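Local coordinates for protein cyanuric acid amidohydrolase (Azorhizobium caulinodans, PDB 4NQ3) that hydrolytically opens the s-triazine ring of cyanuric acid to give carboxybiuret, a step in the breakdown of herbicides such as atrazine, at residues A276-A284 and L321-I330. Residues are numbered along the deposited sequence; the frame is centred on the assembly and turned at random.
Sequences AGEATIVLA and LAGVVGHTEI
Val325 sets its CG2 methyl slantwise against the side chain of Thr280, with CG2 3.5 Å from Thr280 CB, and the same methyl meets Val282 CG2 tip to tip at 4.1 Å. With CG2 anti to the backbone N (CG1 at chi1 69°), this branch is the one turned to the strand. One helical turn earlier, Leu321 CD1 lies 3.5 Å from Ala284 CB and also reaches Val282 CG1, while Ile330 lies alongside Val282 and points the same way. The direct hydrogen bond between the segments comes from His327. Its NE2 donates to Thr280 O at 3.1 Å through a bent bond (N-H...O 138°), the oxygen sitting near the ring edge but 16° out of plane; Glu278 O stands over one face, and ND1 accepts from Glu329 N at 3.1 Å. The two bonds, one at each ring nitrogen, probably fix the rotation of the imidazole; a leucine here would probably leave Glu329 N without this acceptor and Thr280 O with a weak bond from Arg8. One water links Glu329 O to Val282 N, weakly to the latter; another joins Glu278 OE2 to Glu329 OE1, again weakly to the latter. Lys297 of the second subunit pairs with Glu278 and Arg8 with Glu329, near a bound magnesium ion, which is likely to ease the carboxylates' repulsion. Gly326, with positive phi, turns the chain out of helix 309-325, which follows strand 281-286 and precedes its parallel neighbour 331-334 in sequence. The helix packs on that sheet of the third repeating unit, as in a beta-alpha-beta crossover.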
# COMPACT_ATOMS: atom_id res chain seq x y z
N ALA A 276 28.31 6.12 20.53
CA ALA A 276 27.06 5.48 20.19
C ALA A 276 26.72 4.36 21.17
O ALA A 276 27.58 3.55 21.56
CB ALA A 276 27.11 4.94 18.76
N GLY A 277 25.46 4.31 21.58
CA GLY A 277 24.99 3.29 22.50
C GLY A 277 23.48 3.38 22.62
O GLY A 277 22.86 4.30 22.09
N GLU A 278 22.90 2.40 23.32
CA GLU A 278 21.46 2.35 23.49
C GLU A 278 20.96 3.69 24.00
O GLU A 278 19.89 4.15 23.61
CB GLU A 278 21.08 1.21 24.46
CG GLU A 278 19.61 0.76 24.39
CD GLU A 278 18.71 1.46 25.40
OE1 GLU A 278 19.23 2.20 26.27
OE2 GLU A 278 17.48 1.28 25.33
N ALA A 279 21.78 4.37 24.78
CA ALA A 279 21.35 5.62 25.41
C ALA A 279 21.34 6.82 24.47
O ALA A 279 20.71 7.83 24.77
CB ALA A 279 22.22 5.91 26.60
N THR A 280 22.05 6.75 23.35
CA THR A 280 22.07 7.89 22.42
C THR A 280 20.65 8.23 21.93
O THR A 280 19.88 7.35 21.54
CB THR A 280 22.95 7.62 21.19
OG1 THR A 280 24.21 7.06 21.60
CG2 THR A 280 23.17 8.90 20.42
N ILE A 281 20.29 9.50 21.99
CA ILE A 281 19.01 9.95 21.47
C ILE A 281 19.22 10.62 20.12
O ILE A 281 20.03 11.55 20.02
CB ILE A 281 18.36 10.95 22.42
CG1 ILE A 281 18.00 10.27 23.73
CG2 ILE A 281 17.16 11.61 21.76
CD1 ILE A 281 17.46 11.24 24.72
N VAL A 282 18.48 10.18 19.10
CA VAL A 282 18.67 10.74 17.76
C VAL A 282 17.38 11.31 17.19
O VAL A 282 16.35 10.64 17.22
CB VAL A 282 19.22 9.69 16.77
CG1 VAL A 282 19.60 10.34 15.46
CG2 VAL A 282 20.41 8.96 17.38
N LEU A 283 17.42 12.54 16.70
CA LEU A 283 16.27 13.13 15.99
C LEU A 283 16.73 13.52 14.59
O LEU A 283 17.68 14.29 14.45
CB LEU A 283 15.75 14.36 16.73
CG LEU A 283 15.73 14.21 18.25
CD1 LEU A 283 15.55 15.56 18.90
CD2 LEU A 283 14.61 13.31 18.65
N ALA A 284 16.09 13.01 13.55
CA ALA A 284 16.58 13.29 12.21
C ALA A 284 15.46 13.50 11.21
O ALA A 284 14.38 12.93 11.36
CB ALA A 284 17.47 12.18 11.76
N LEU A 321 21.08 5.50 10.05
CA LEU A 321 21.39 5.98 11.40
C LEU A 321 21.46 4.84 12.44
O LEU A 321 22.34 4.83 13.31
CB LEU A 321 20.35 7.02 11.83
CG LEU A 321 20.37 8.31 11.02
CD1 LEU A 321 19.31 9.26 11.48
CD2 LEU A 321 21.71 8.96 11.12
N ALA A 322 20.51 3.92 12.37
CA ALA A 322 20.47 2.77 13.26
C ALA A 322 21.74 1.94 13.13
O ALA A 322 22.25 1.40 14.10
CB ALA A 322 19.26 1.92 12.97
N GLY A 323 22.26 1.86 11.91
CA GLY A 323 23.50 1.16 11.66
C GLY A 323 24.70 1.80 12.35
O GLY A 323 25.71 1.14 12.61
N VAL A 324 24.58 3.09 12.65
CA VAL A 324 25.67 3.84 13.24
C VAL A 324 25.53 3.85 14.74
O VAL A 324 26.51 3.71 15.49
CB VAL A 324 25.71 5.30 12.73
CG1 VAL A 324 26.71 6.12 13.52
CG2 VAL A 324 26.03 5.34 11.22
N VAL A 325 24.31 4.04 15.19
CA VAL A 325 24.10 4.30 16.60
C VAL A 325 23.77 2.99 17.33
O VAL A 325 23.77 2.93 18.55
CB VAL A 325 23.00 5.38 16.78
CG1 VAL A 325 21.65 4.83 16.37
CG2 VAL A 325 22.95 5.88 18.19
N GLY A 326 23.53 1.91 16.58
CA GLY A 326 23.40 0.60 17.19
C GLY A 326 22.06 0.16 17.78
O GLY A 326 21.96 -0.90 18.39
N HIS A 327 21.03 0.98 17.62
CA HIS A 327 19.68 0.61 18.06
C HIS A 327 18.62 1.25 17.21
O HIS A 327 18.93 2.07 16.35
CB HIS A 327 19.47 0.99 19.52
CG HIS A 327 19.40 2.46 19.76
ND1 HIS A 327 18.20 3.13 19.90
CD2 HIS A 327 20.37 3.38 19.94
CE1 HIS A 327 18.44 4.41 20.14
NE2 HIS A 327 19.75 4.59 20.16
N THR A 328 17.38 0.86 17.42
CA THR A 328 16.32 1.28 16.51
C THR A 328 15.30 2.20 17.14
O THR A 328 14.31 2.55 16.51
CB THR A 328 15.60 0.08 15.95
OG1 THR A 328 15.06 -0.66 17.05
CG2 THR A 328 16.57 -0.78 15.15
N GLU A 329 15.53 2.59 18.39
CA GLU A 329 14.60 3.50 19.05
C GLU A 329 15.01 4.94 18.73
O GLU A 329 15.41 5.69 19.61
CB GLU A 329 14.58 3.26 20.57
CG GLU A 329 13.20 3.24 21.23
CD GLU A 329 13.26 2.69 22.66
OE1 GLU A 329 14.05 3.24 23.46
OE2 GLU A 329 12.56 1.70 22.97
N ILE A 330 14.96 5.31 17.46
CA ILE A 330 15.32 6.66 17.01
C ILE A 330 14.14 7.42 16.37
O ILE A 330 13.25 6.81 15.77
CB ILE A 330 16.50 6.61 16.02
CG1 ILE A 330 16.14 5.78 14.82
CG2 ILE A 330 17.69 5.90 16.63
CD1 ILE A 330 17.37 5.36 14.09
O HOH W 1 15.50 3.12 26.49
O HOH W 2 16.22 8.08 20.26